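Long-range contacts in alpha-Amylase (Thermotoga maritima, PDB 2B5D), which belongs to glycoside hydrolase family 57, whose members are built on an incomplete, seven-fold beta/alpha barrel: residues G254-E260 with R293-K297; M78-I82 with H109-I113; W418-H422 with T481-I485; Q451-L456 with R487-Y492; N160-T164 with Y195-N199. One frame throughout, in Å; residues are numbered along the deposited sequence.

Contact 1. Residues G254-E260 with R293-K297; sequences GDPRYRE and RITSK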
# COMPACT_ATOMS: atom_id res chain seq x y z
N GLY A 254 21.93 -3.32 26.67
CA GLY A 254 20.85 -2.48 27.18
C GLY A 254 21.20 -1.60 28.38
O GLY A 254 20.33 -0.90 28.91
N ASP A 255 22.46 -1.60 28.80
CA ASP A 255 22.93 -0.73 29.88
C ASP A 255 22.70 0.76 29.58
O ASP A 255 23.06 1.25 28.50
CB ASP A 255 24.42 -0.99 30.14
CG ASP A 255 24.92 -0.33 31.41
OD1 ASP A 255 25.14 0.91 31.39
OD2 ASP A 255 25.14 -1.05 32.44
N PRO A 256 22.13 1.50 30.56
CA PRO A 256 21.85 2.92 30.37
C PRO A 256 23.05 3.80 29.99
O PRO A 256 22.84 4.88 29.45
CB PRO A 256 21.22 3.37 31.70
CG PRO A 256 21.43 2.27 32.66
CD PRO A 256 21.68 1.01 31.88
N ARG A 257 24.28 3.34 30.20
CA ARG A 257 25.51 4.15 29.86
C ARG A 257 25.93 4.01 28.41
O ARG A 257 26.90 4.65 27.95
CB ARG A 257 26.72 3.74 30.72
CG ARG A 257 26.59 4.05 32.23
CD ARG A 257 27.68 3.31 32.99
NE ARG A 257 27.31 1.91 33.21
CZ ARG A 257 28.01 1.04 33.94
NH1 ARG A 257 27.58 -0.21 34.05
NH2 ARG A 257 29.14 1.42 34.53
N TYR A 258 25.26 3.11 27.70
CA TYR A 258 25.65 2.80 26.34
C TYR A 258 24.95 3.71 25.33
O TYR A 258 23.84 4.20 25.58
CB TYR A 258 25.42 1.32 26.02
CG TYR A 258 26.46 0.35 26.59
CD1 TYR A 258 26.06 -0.85 27.14
CD2 TYR A 258 27.82 0.65 26.57
CE1 TYR A 258 26.97 -1.74 27.65
CE2 TYR A 258 28.76 -0.23 27.08
CZ TYR A 258 28.33 -1.42 27.62
OH TYR A 258 29.25 -2.32 28.13
N ARG A 259 25.60 3.92 24.19
CA ARG A 259 25.10 4.81 23.15
C ARG A 259 23.79 4.30 22.57
O ARG A 259 23.66 3.12 22.18
CB ARG A 259 26.19 4.96 22.10
CG ARG A 259 26.04 6.07 21.09
CD ARG A 259 25.90 5.37 19.78
NE ARG A 259 26.77 5.94 18.78
CZ ARG A 259 26.96 5.40 17.58
NH1 ARG A 259 27.77 5.98 16.71
NH2 ARG A 259 26.33 4.29 17.25
N GLU A 260 22.81 5.21 22.52
CA GLU A 260 21.47 4.96 22.00
C GLU A 260 21.49 4.92 20.47
O GLU A 260 21.99 5.84 19.82
CB GLU A 260 20.52 6.04 22.50
CG GLU A 260 19.13 6.02 21.88
CD GLU A 260 18.37 4.75 22.21
OE1 GLU A 260 18.04 4.00 21.28
OE2 GLU A 260 18.11 4.51 23.42
N ARG A 293 22.84 8.52 25.15
CA ARG A 293 22.98 7.20 25.72
C ARG A 293 21.58 6.63 25.97
O ARG A 293 20.60 7.38 26.02
CB ARG A 293 23.81 7.24 27.01
CG ARG A 293 23.31 8.22 28.07
CD ARG A 293 24.30 8.33 29.23
NE ARG A 293 23.69 9.04 30.35
CZ ARG A 293 23.02 8.47 31.35
NH1 ARG A 293 22.86 7.15 31.40
NH2 ARG A 293 22.50 9.23 32.29
N ILE A 294 21.49 5.32 26.16
CA ILE A 294 20.19 4.67 26.37
C ILE A 294 19.42 5.28 27.55
O ILE A 294 18.19 5.37 27.48
CB ILE A 294 20.34 3.11 26.48
CG1 ILE A 294 20.90 2.53 25.17
CG2 ILE A 294 19.01 2.42 26.88
CD1 ILE A 294 21.48 1.15 25.29
N THR A 295 20.14 5.65 28.62
CA THR A 295 19.62 6.44 29.76
C THR A 295 18.77 5.68 30.78
O THR A 295 18.97 5.81 32.00
CB THR A 295 18.83 7.68 29.27
OG1 THR A 295 19.67 8.46 28.41
CG2 THR A 295 18.35 8.54 30.43
N SER A 296 17.77 4.92 30.30
CA SER A 296 16.82 4.28 31.19
C SER A 296 15.86 3.45 30.37
O SER A 296 15.90 3.49 29.16
CB SER A 296 16.01 5.34 31.94
OG SER A 296 14.89 5.73 31.17
N LYS A 297 14.98 2.72 31.05
CA LYS A 297 13.98 1.89 30.40
C LYS A 297 12.76 2.66 29.93
O LYS A 297 11.73 2.05 29.62
CB LYS A 297 13.52 0.78 31.35
CG LYS A 297 14.61 -0.22 31.64
CD LYS A 297 15.04 -0.98 30.38
CE LYS A 297 15.95 -2.17 30.77
NZ LYS A 297 16.13 -3.05 29.58

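Contact 2. Residues M78-I82 with H109-I113; sequences MEKLI and HFEKI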
# COMPACT_ATOMS: atom_id res chain seq x y z
N MET A 78 32.34 8.39 2.96
CA MET A 78 33.12 8.70 4.14
C MET A 78 33.54 10.18 4.24
O MET A 78 33.60 10.74 5.34
CB MET A 78 34.31 7.74 4.28
CG MET A 78 33.89 6.38 4.84
SD MET A 78 32.87 6.48 6.36
CE MET A 78 34.11 6.89 7.59
N GLU A 79 33.80 10.78 3.08
CA GLU A 79 34.14 12.21 2.99
C GLU A 79 32.94 13.12 3.28
O GLU A 79 33.04 14.06 4.06
CB GLU A 79 34.77 12.54 1.64
CG GLU A 79 36.27 12.33 1.63
CD GLU A 79 36.78 11.95 0.24
OE1 GLU A 79 37.98 11.57 0.13
OE2 GLU A 79 35.98 12.02 -0.73
N LYS A 80 31.80 12.81 2.65
CA LYS A 80 30.54 13.45 2.99
C LYS A 80 30.34 13.44 4.52
O LYS A 80 29.97 14.45 5.12
CB LYS A 80 29.40 12.70 2.30
CG LYS A 80 28.22 13.55 1.88
CD LYS A 80 27.71 13.09 0.51
CE LYS A 80 26.42 13.79 0.06
NZ LYS A 80 25.17 13.13 0.58
N LEU A 81 30.65 12.30 5.14
CA LEU A 81 30.48 12.13 6.57
C LEU A 81 31.51 12.90 7.41
O LEU A 81 31.13 13.46 8.43
CB LEU A 81 30.44 10.63 6.93
CG LEU A 81 30.20 10.19 8.38
CD1 LEU A 81 28.85 10.70 8.95
CD2 LEU A 81 30.33 8.67 8.53
N ILE A 82 32.78 12.91 7.01
CA ILE A 82 33.81 13.74 7.68
C ILE A 82 33.55 15.27 7.53
O ILE A 82 33.89 16.07 8.42
CB ILE A 82 35.24 13.46 7.18
CG1 ILE A 82 35.68 12.03 7.56
CG2 ILE A 82 36.24 14.52 7.73
CD1 ILE A 82 36.88 11.50 6.76
N HIS A 109 37.62 9.82 14.67
CA HIS A 109 37.27 8.42 14.39
C HIS A 109 36.99 8.14 12.91
O HIS A 109 37.58 7.22 12.33
CB HIS A 109 36.07 8.02 15.24
CG HIS A 109 35.82 6.55 15.27
ND1 HIS A 109 34.60 6.00 14.95
CD2 HIS A 109 36.63 5.52 15.59
CE1 HIS A 109 34.66 4.69 15.09
NE2 HIS A 109 35.89 4.37 15.47
N PHE A 110 36.11 8.93 12.30
CA PHE A 110 35.81 8.78 10.87
C PHE A 110 37.03 8.99 10.01
O PHE A 110 37.16 8.33 8.97
CB PHE A 110 34.70 9.71 10.40
CG PHE A 110 33.39 9.47 11.06
CD1 PHE A 110 33.09 8.24 11.64
CD2 PHE A 110 32.44 10.48 11.10
CE1 PHE A 110 31.88 8.03 12.25
CE2 PHE A 110 31.21 10.27 11.72
CZ PHE A 110 30.94 9.04 12.29
N GLU A 111 37.92 9.90 10.42
CA GLU A 111 39.15 10.13 9.66
C GLU A 111 40.00 8.87 9.71
O GLU A 111 40.42 8.36 8.66
CB GLU A 111 39.93 11.34 10.18
CG GLU A 111 39.56 12.67 9.54
CD GLU A 111 40.33 13.87 10.12
OE1 GLU A 111 41.44 13.67 10.68
OE2 GLU A 111 39.81 15.02 10.00
N LYS A 112 40.22 8.37 10.93
CA LYS A 112 40.91 7.10 11.18
C LYS A 112 40.40 5.94 10.32
O LYS A 112 41.19 5.21 9.71
CB LYS A 112 40.82 6.73 12.66
CG LYS A 112 42.11 6.88 13.44
CD LYS A 112 42.98 5.61 13.35
CE LYS A 112 43.77 5.50 12.00
NZ LYS A 112 44.52 4.20 11.85
N ILE A 113 39.07 5.79 10.28
CA ILE A 113 38.42 4.72 9.52
C ILE A 113 38.72 4.79 8.02
O ILE A 113 39.17 3.81 7.44
CB ILE A 113 36.90 4.66 9.84
CG1 ILE A 113 36.71 3.92 11.17
CG2 ILE A 113 36.09 3.98 8.72
CD1 ILE A 113 35.47 4.31 11.87

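Contact 3. Residues W418-H422 with T481-I485; sequences WIYRH and TKLHI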
# COMPACT_ATOMS: atom_id res chain seq x y z
N TRP A 418 3.68 -18.80 -4.81
CA TRP A 418 3.97 -18.46 -6.19
C TRP A 418 5.52 -18.46 -6.33
O TRP A 418 6.08 -18.90 -7.34
CB TRP A 418 3.37 -17.07 -6.54
CG TRP A 418 3.69 -16.55 -7.94
CD1 TRP A 418 2.91 -16.69 -9.05
CD2 TRP A 418 4.88 -15.84 -8.36
NE1 TRP A 418 3.54 -16.11 -10.14
CE2 TRP A 418 4.74 -15.59 -9.74
CE3 TRP A 418 6.05 -15.42 -7.71
CZ2 TRP A 418 5.73 -14.92 -10.49
CZ3 TRP A 418 7.04 -14.75 -8.46
CH2 TRP A 418 6.87 -14.50 -9.83
N ILE A 419 6.18 -17.95 -5.29
CA ILE A 419 7.63 -17.93 -5.23
C ILE A 419 8.21 -19.35 -5.24
O ILE A 419 9.21 -19.59 -5.92
CB ILE A 419 8.13 -17.12 -4.01
CG1 ILE A 419 8.01 -15.62 -4.29
CG2 ILE A 419 9.58 -17.51 -3.63
CD1 ILE A 419 8.38 -14.70 -3.12
N TYR A 420 7.57 -20.27 -4.51
CA TYR A 420 8.04 -21.63 -4.40
C TYR A 420 7.92 -22.45 -5.68
O TYR A 420 8.90 -23.05 -6.09
CB TYR A 420 7.41 -22.36 -3.23
CG TYR A 420 7.99 -21.92 -1.93
CD1 TYR A 420 7.28 -22.08 -0.73
CD2 TYR A 420 9.23 -21.30 -1.89
CE1 TYR A 420 7.83 -21.65 0.50
CE2 TYR A 420 9.77 -20.85 -0.69
CZ TYR A 420 9.07 -21.03 0.51
OH TYR A 420 9.65 -20.60 1.69
N ARG A 421 6.75 -22.46 -6.32
CA ARG A 421 6.64 -23.20 -7.58
C ARG A 421 7.52 -22.59 -8.64
O ARG A 421 8.01 -23.30 -9.52
CB ARG A 421 5.20 -23.43 -8.07
CG ARG A 421 4.37 -22.18 -8.22
CD ARG A 421 3.45 -22.22 -9.46
NE ARG A 421 3.07 -20.85 -9.81
CZ ARG A 421 1.94 -20.50 -10.42
NH1 ARG A 421 1.70 -19.21 -10.68
NH2 ARG A 421 1.04 -21.42 -10.78
N HIS A 422 7.78 -21.29 -8.56
CA HIS A 422 8.76 -20.72 -9.48
C HIS A 422 10.18 -21.16 -9.19
O HIS A 422 10.96 -21.40 -10.12
CB HIS A 422 8.66 -19.19 -9.56
CG HIS A 422 7.65 -18.73 -10.57
ND1 HIS A 422 6.34 -18.45 -10.23
CD2 HIS A 422 7.73 -18.59 -11.91
CE1 HIS A 422 5.67 -18.14 -11.33
NE2 HIS A 422 6.49 -18.20 -12.36
N THR A 481 13.13 -11.03 -4.54
CA THR A 481 13.01 -12.40 -4.99
C THR A 481 12.40 -12.45 -6.38
O THR A 481 13.03 -12.94 -7.30
CB THR A 481 12.25 -13.29 -3.97
OG1 THR A 481 13.01 -13.35 -2.76
CG2 THR A 481 12.11 -14.73 -4.50
N LYS A 482 11.20 -11.90 -6.52
CA LYS A 482 10.48 -11.78 -7.80
C LYS A 482 11.28 -11.08 -8.90
O LYS A 482 11.25 -11.50 -10.06
CB LYS A 482 9.13 -11.09 -7.59
CG LYS A 482 8.26 -11.84 -6.55
CD LYS A 482 6.87 -11.22 -6.40
CE LYS A 482 5.98 -12.07 -5.46
NZ LYS A 482 4.55 -11.53 -5.35
N LEU A 483 12.02 -10.05 -8.55
CA LEU A 483 12.90 -9.43 -9.53
C LEU A 483 13.89 -10.47 -10.15
O LEU A 483 13.99 -10.60 -11.36
CB LEU A 483 13.62 -8.26 -8.88
CG LEU A 483 14.67 -7.50 -9.68
CD1 LEU A 483 14.01 -6.89 -10.91
CD2 LEU A 483 15.22 -6.43 -8.81
N HIS A 484 14.59 -11.23 -9.31
CA HIS A 484 15.47 -12.29 -9.80
C HIS A 484 14.73 -13.45 -10.46
O HIS A 484 15.23 -14.00 -11.43
CB HIS A 484 16.41 -12.73 -8.68
CG HIS A 484 17.31 -11.63 -8.24
ND1 HIS A 484 17.25 -11.07 -6.98
CD2 HIS A 484 18.22 -10.91 -8.92
CE1 HIS A 484 18.14 -10.08 -6.89
NE2 HIS A 484 18.75 -9.97 -8.05
N ILE A 485 13.55 -13.80 -9.98
CA ILE A 485 12.81 -14.81 -10.68
C ILE A 485 12.55 -14.36 -12.13
O ILE A 485 12.83 -15.10 -13.08
CB ILE A 485 11.49 -15.15 -9.97
CG1 ILE A 485 11.77 -15.98 -8.72
CG2 ILE A 485 10.55 -15.95 -10.89
CD1 ILE A 485 10.57 -16.06 -7.75

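Contact 4. Residues Q451-L456 with R487-Y492; sequences QMLREL and RFLNLY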
# COMPACT_ATOMS: atom_id res chain seq x y z
N GLN A 451 24.38 -16.40 -16.14
CA GLN A 451 23.55 -15.36 -15.51
C GLN A 451 22.26 -15.97 -15.00
O GLN A 451 21.77 -15.59 -13.94
CB GLN A 451 23.29 -14.17 -16.47
CG GLN A 451 22.79 -12.89 -15.78
CD GLN A 451 23.84 -12.29 -14.89
OE1 GLN A 451 25.03 -12.31 -15.23
NE2 GLN A 451 23.42 -11.73 -13.75
N MET A 452 21.72 -16.95 -15.70
CA MET A 452 20.60 -17.65 -15.11
C MET A 452 20.91 -18.20 -13.69
O MET A 452 20.11 -18.05 -12.77
CB MET A 452 20.08 -18.74 -16.02
CG MET A 452 19.32 -18.14 -17.19
SD MET A 452 19.05 -19.35 -18.52
CE MET A 452 17.67 -20.33 -17.88
N LEU A 453 22.10 -18.79 -13.52
CA LEU A 453 22.44 -19.40 -12.24
C LEU A 453 22.59 -18.35 -11.14
O LEU A 453 22.16 -18.57 -10.01
CB LEU A 453 23.71 -20.28 -12.35
CG LEU A 453 24.08 -21.11 -11.11
CD1 LEU A 453 22.92 -22.08 -10.68
CD2 LEU A 453 25.42 -21.87 -11.36
N ARG A 454 23.19 -17.23 -11.50
CA ARG A 454 23.29 -16.08 -10.61
C ARG A 454 21.94 -15.58 -10.15
O ARG A 454 21.73 -15.33 -8.98
CB ARG A 454 23.97 -14.96 -11.35
CG ARG A 454 25.34 -15.31 -11.77
CD ARG A 454 26.07 -14.01 -12.23
NE ARG A 454 27.43 -14.18 -12.75
CZ ARG A 454 27.77 -14.34 -14.03
NH1 ARG A 454 26.85 -14.38 -14.98
NH2 ARG A 454 29.06 -14.47 -14.37
N GLU A 455 21.02 -15.46 -11.10
CA GLU A 455 19.67 -15.02 -10.87
C GLU A 455 18.96 -15.99 -9.90
O GLU A 455 18.30 -15.56 -8.92
CB GLU A 455 18.90 -14.90 -12.22
CG GLU A 455 19.29 -13.68 -13.12
CD GLU A 455 19.40 -12.39 -12.29
OE1 GLU A 455 20.35 -11.59 -12.50
OE2 GLU A 455 18.56 -12.19 -11.40
N LEU A 456 19.10 -17.27 -10.19
CA LEU A 456 18.56 -18.35 -9.35
C LEU A 456 19.13 -18.31 -7.92
O LEU A 456 18.40 -18.53 -6.98
CB LEU A 456 18.88 -19.74 -9.96
CG LEU A 456 18.65 -20.98 -9.05
CD1 LEU A 456 17.19 -21.12 -8.58
CD2 LEU A 456 19.13 -22.29 -9.64
N ARG A 487 14.02 -11.97 -13.99
CA ARG A 487 15.22 -11.92 -14.79
C ARG A 487 15.61 -13.32 -15.31
O ARG A 487 15.99 -13.49 -16.48
CB ARG A 487 16.35 -11.27 -13.98
CG ARG A 487 16.11 -9.80 -13.70
CD ARG A 487 17.31 -9.09 -13.10
NE ARG A 487 17.04 -7.64 -12.97
CZ ARG A 487 17.56 -6.81 -12.06
NH1 ARG A 487 18.39 -7.27 -11.10
NH2 ARG A 487 17.24 -5.51 -12.07
N PHE A 488 15.48 -14.34 -14.44
CA PHE A 488 15.80 -15.70 -14.84
C PHE A 488 14.87 -16.18 -15.95
O PHE A 488 15.33 -16.82 -16.92
CB PHE A 488 15.75 -16.66 -13.62
CG PHE A 488 15.94 -18.13 -13.97
CD1 PHE A 488 17.15 -18.78 -13.68
CD2 PHE A 488 14.91 -18.86 -14.53
CE1 PHE A 488 17.34 -20.12 -13.98
CE2 PHE A 488 15.08 -20.21 -14.84
CZ PHE A 488 16.31 -20.85 -14.56
N LEU A 489 13.58 -15.90 -15.82
CA LEU A 489 12.62 -16.37 -16.82
C LEU A 489 12.80 -15.68 -18.19
O LEU A 489 12.60 -16.31 -19.24
CB LEU A 489 11.21 -16.16 -16.34
CG LEU A 489 10.78 -16.84 -15.06
CD1 LEU A 489 9.48 -16.21 -14.55
CD2 LEU A 489 10.59 -18.33 -15.28
N ASN A 490 13.14 -14.40 -18.16
CA ASN A 490 13.50 -13.69 -19.36
C ASN A 490 14.64 -14.36 -20.08
O ASN A 490 14.56 -14.57 -21.28
CB ASN A 490 13.88 -12.23 -19.08
CG ASN A 490 12.67 -11.38 -18.75
OD1 ASN A 490 11.53 -11.77 -19.00
ND2 ASN A 490 12.92 -10.23 -18.14
N LEU A 491 15.70 -14.69 -19.37
CA LEU A 491 16.82 -15.35 -20.04
C LEU A 491 16.42 -16.74 -20.53
O LEU A 491 16.84 -17.18 -21.60
CB LEU A 491 18.05 -15.42 -19.16
CG LEU A 491 18.58 -14.11 -18.64
CD1 LEU A 491 19.26 -14.37 -17.29
CD2 LEU A 491 19.52 -13.49 -19.62
N TYR A 492 15.61 -17.43 -19.75
CA TYR A 492 15.19 -18.77 -20.10
C TYR A 492 14.46 -18.72 -21.42
O TYR A 492 14.73 -19.54 -22.32
CB TYR A 492 14.29 -19.36 -19.01
CG TYR A 492 13.70 -20.69 -19.37
CD1 TYR A 492 14.48 -21.85 -19.31
CD2 TYR A 492 12.37 -20.80 -19.80
CE1 TYR A 492 13.95 -23.09 -19.65
CE2 TYR A 492 11.83 -22.04 -20.16
CZ TYR A 492 12.63 -23.18 -20.08
OH TYR A 492 12.11 -24.43 -20.41

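Contact 5. Residues N160-T164 with Y195-N199; sequences NAQIT and YLAQN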
# COMPACT_ATOMS: atom_id res chain seq x y z
N ASN A 160 24.51 -28.47 -3.51
CA ASN A 160 25.94 -28.73 -3.63
C ASN A 160 26.60 -27.59 -4.42
O ASN A 160 27.74 -27.18 -4.14
CB ASN A 160 26.12 -30.16 -4.25
CG ASN A 160 27.60 -30.64 -4.34
OD1 ASN A 160 28.47 -30.14 -3.65
ND2 ASN A 160 27.87 -31.59 -5.23
N ALA A 161 25.89 -27.06 -5.42
CA ALA A 161 26.33 -25.87 -6.17
C ALA A 161 26.39 -24.64 -5.29
O ALA A 161 27.40 -23.86 -5.34
CB ALA A 161 25.39 -25.61 -7.34
N GLN A 162 25.34 -24.42 -4.47
CA GLN A 162 25.51 -23.44 -3.37
C GLN A 162 26.81 -23.57 -2.62
O GLN A 162 27.55 -22.59 -2.44
CB GLN A 162 24.34 -23.45 -2.38
CG GLN A 162 23.12 -22.69 -2.88
CD GLN A 162 23.22 -21.19 -2.67
OE1 GLN A 162 23.82 -20.71 -1.68
NE2 GLN A 162 22.57 -20.41 -3.59
N ILE A 163 27.14 -24.79 -2.18
CA ILE A 163 28.43 -25.02 -1.45
C ILE A 163 29.67 -24.77 -2.28
O ILE A 163 30.57 -24.00 -1.85
CB ILE A 163 28.51 -26.49 -0.88
CG1 ILE A 163 27.47 -26.65 0.25
CG2 ILE A 163 29.92 -26.81 -0.40
CD1 ILE A 163 26.81 -27.98 0.26
N THR A 164 29.74 -25.42 -3.47
CA THR A 164 30.93 -25.29 -4.31
C THR A 164 31.22 -23.91 -4.75
O THR A 164 32.40 -23.49 -4.82
CB THR A 164 30.81 -26.17 -5.63
OG1 THR A 164 30.66 -27.54 -5.26
CG2 THR A 164 32.01 -26.02 -6.47
N TYR A 195 28.26 -33.77 1.19
CA TYR A 195 28.57 -32.74 0.19
C TYR A 195 29.66 -31.84 0.66
O TYR A 195 30.43 -31.29 -0.13
CB TYR A 195 27.32 -31.91 -0.19
CG TYR A 195 26.31 -32.71 -0.96
CD1 TYR A 195 25.05 -32.97 -0.42
CD2 TYR A 195 26.61 -33.27 -2.23
CE1 TYR A 195 24.12 -33.77 -1.11
CE2 TYR A 195 25.64 -34.04 -2.94
CZ TYR A 195 24.44 -34.29 -2.37
OH TYR A 195 23.51 -35.06 -3.04
N LEU A 196 29.74 -31.69 1.97
CA LEU A 196 30.79 -30.85 2.56
C LEU A 196 32.09 -31.58 2.43
O LEU A 196 33.12 -30.96 2.14
CB LEU A 196 30.49 -30.55 4.07
CG LEU A 196 29.78 -29.27 4.60
CD1 LEU A 196 29.24 -28.32 3.47
CD2 LEU A 196 28.76 -29.47 5.84
N ALA A 197 32.05 -32.88 2.73
CA ALA A 197 33.21 -33.78 2.52
C ALA A 197 33.58 -33.75 1.04
O ALA A 197 34.74 -33.39 0.68
CB ALA A 197 32.91 -35.24 3.04
N GLN A 198 32.62 -33.99 0.15
CA GLN A 198 32.98 -33.85 -1.30
C GLN A 198 33.63 -32.53 -1.66
O GLN A 198 34.46 -32.45 -2.60
CB GLN A 198 31.83 -34.16 -2.23
CG GLN A 198 31.07 -35.43 -1.83
CD GLN A 198 29.77 -35.45 -2.51
OE1 GLN A 198 28.83 -36.21 -2.17
NE2 GLN A 198 29.67 -34.59 -3.51
N ASN A 199 33.33 -31.48 -0.89
CA ASN A 199 33.84 -30.14 -1.23
C ASN A 199 35.09 -29.81 -0.47
O ASN A 199 35.58 -28.66 -0.52
CB ASN A 199 32.75 -29.08 -1.01
CG ASN A 199 31.79 -28.94 -2.18
OD1 ASN A 199 30.65 -29.45 -2.16
ND2 ASN A 199 32.23 -28.23 -3.20

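Contact 1. Residues G254-E260 with R293-K297
Arg259 and Arg293 form a single beta bridge between two loops, and backbone bonds join the two loops at Thr295 N to Pro256 O (2.9 Å) and Ile294 N to Tyr258 O (2.7 Å). Pro256 O takes two donors. Thr295 N comes in the carbonyl plane, on a lone pair. Arg293 NH1 comes from above that plane, at 3.0 Å from Pro256 O. The first torsion of Arg293 (chi1 54°) sets CG between its backbone N and carbonyl carbon. From there the extended chain runs past Pro256 O to reach it with NH1. Its NH2 turns to Glu305 in a salt bridge. Ile294 packs its end inward: CD1 lies 3.6 Å from Asp255 O and 4.0 Å from Tyr258 CB. Glu260 crosses Ile294 at about a right angle, with OE2 3.8 Å from Ile294 CG1. That oxygen is paired with Lys304, which also binds Ile294 O. Arg257 grips Asp255 side-on through NE and NH1, and its NH2 reaches Glu318 on helix 309-338. Asp255 OD1 also accepts from Arg257 N (2.8 Å). This is an Asx turn laid over a type I beta turn, Asp255 to Tyr258, which presents the Pro256 carbonyl to the facing loop.

Contact 2. Residues M78-I82 with H109-I113
Phe110 buries more area in this contact than any other residue, and its main partner is Leu81. Leu81 CD2 sits over the centre of one ring face, 3.7 Å from the centroid and 11° off the normal, a CH-pi contact. Leu81 CG rests 3.5 Å from Phe110 CE2, at the same ring. With chi1 at -177° the Leu81 branch point leaves opposite its own backbone N, which carries both methyls to the phenyl group. Ile82 and Phe110 run alongside each other, head to tail, with Ile82 CG1 3.8 Å from Phe110 CB. The CD1 end of Ile82 also reaches the next residue, with Glu111 CA 3.9 Å away. Met78 is bent at chi2 and chi3. Its CE therefore curls back into the interface, 3.7 Å from Ile113 CG2 and 4.0 Å from Phe110 CB. All of these meetings are apolar. The two helical segments run nearly antiparallel, at 160°, and their axes come within 9.8 Å. They belong to helices 68-91 and 97-119, neighbours in the chain. Helix 27-47 lies against the pair, where Thr35 touches both Met78 and Ile113 and Ile39 touches Ile113. Leu81 also meets Ile289 of a loop.

Contact 3. Residues W418-H422 with T481-I485
Ile485 and the pair Trp418 and His422 make the tight, inner part of this contact. Ile485 CD1 lies 3.8 Å from Trp418 CZ3, and its CG2 lies 4.0 Å from His422 CB. The indole reaches across because its CG stands opposite the backbone N (chi1 176°). His422 ND1 lies over the middle of one indole face and bonds Trp418 O at 2.9 Å. His422 N reaches the same oxygen from the other face of the carbonyl plane. Ile419 CG2 adds a methyl contact with Thr481 CG2 at 3.9 Å. The solvent side is at Lys482, an exposed residue. Its extended chain still touches the indole, with CG 3.7 Å from Trp418 CZ3, but its ammonium end bonds nothing on the facing segment. The axes stay 11.0 Å apart, and the segments run roughly parallel, at 32°. Trp418 NE1 makes a weak hydrogen bond to Ser281 O of the third subunit, where Pro280 packs on His422. The helices thus meet through apolar groups, while the imidazole N-H is satisfied within its own helix.

Contact 4. Residues Q451-L456 with R487-Y492
Met452 O is met from two directions. Leu456 N gives it the helical hydrogen bond at 2.9 Å, and the Phe488 ring brings its edge to it, with CD1 3.2 Å away. The carbonyl oxygen lies in the ring plane. The same methionine also reaches over a face of that ring. Met452 CE stands 4.0 Å from the Phe488 centroid, offset toward the rim, and SD lies farther off above the face in a Met-aromatic contact. The bend at chi3 (78°) turns CE into the notch between Phe488 and Tyr492, so that CE also touches Tyr492 CB at 3.7 Å. Met452 CG packs on Leu491 CB at 3.6 Å, the two side chains lying side by side and pointing opposite ways. The Glu455 carboxylate rests against the aliphatic part of Arg487: OE2 is 3.5 Å from Arg487 CB, and the carboxylate and guanidinium planes are 88° apart. Their charged ends are not in contact. Arg487 NH1 goes instead to a salt bridge with Asp512, while Gln451 NE2 bonds Asp512 O. The segments run at 157°, nearly antiparallel, with axes 8.9 Å apart. Helix 418-436 closes one flank through Leu433 against Met452 and Tyr492, and Met426 against Phe488. Helix 502-511 borders the polar flank, where Tyr507 and Tyr508 touch Arg487.

Contact 5. Residues N160-T164 with Y195-N199
The Tyr195 ring and the Asn160 amide meet obliquely, their planes 36° apart. Asn160 CG is 3.5 Å from Tyr195 CD2. The Asn199 amide comes up to the Asn160 amide with its plane turned by 77°. Next to it, Ile163 CG2 presses on Asn199 CG at 3.3 Å, a close fit. Ile163 CD1 reaches the other way, 4.0 Å from both Tyr195 CB and Leu196 CD1. Its two branches thus spread between the start and the end of the facing helical turn. Thr164 is held within its own helix, as OG1 bonds Asn160 O at 3.1 Å and Thr164 N bonds the same oxygen at 2.7 Å. The threonine hydroxyl also bonds Arg525 near the chain's end, and Asn199 lies beside it. Asn160 has chi1 at -176°, which swings its amide out from the helix toward Tyr195. Asn199 is the first residue past the helix, so the contact reaches its C-terminal end. Helices 156-174 and 192-198 come from successive beta-alpha units. The strands around them, 137-142, 180-182 and 203-206, are parallel neighbours in the sheet. This succession of parallel strands and outer helices fits the beta/alpha barrel of family 57.

Contacts 3 and 4 form one helical cluster. Both use helix 473-496, their centres are 11 Å apart, and they touch where His422 CD2 meets Leu489 CD1 at 4.0 Å. Their partner helices, 418-436 and 443-458, are consecutive in the chain. Contact 5 stands near this cluster: its nearest atoms are about 5 Å from contact 4, and Phe457 of helix 443-458 packs on Ala161 and Gln162. Contacts 1 and 2 make a second neighbourhood, with nearest atoms about 6 Å apart but no touch. The two neighbourhoods are well separated. Contacts 1 and 4 have centres 47 Å apart, on opposite sides of the chain's centre, and contacts 1 and 5 lie similarly.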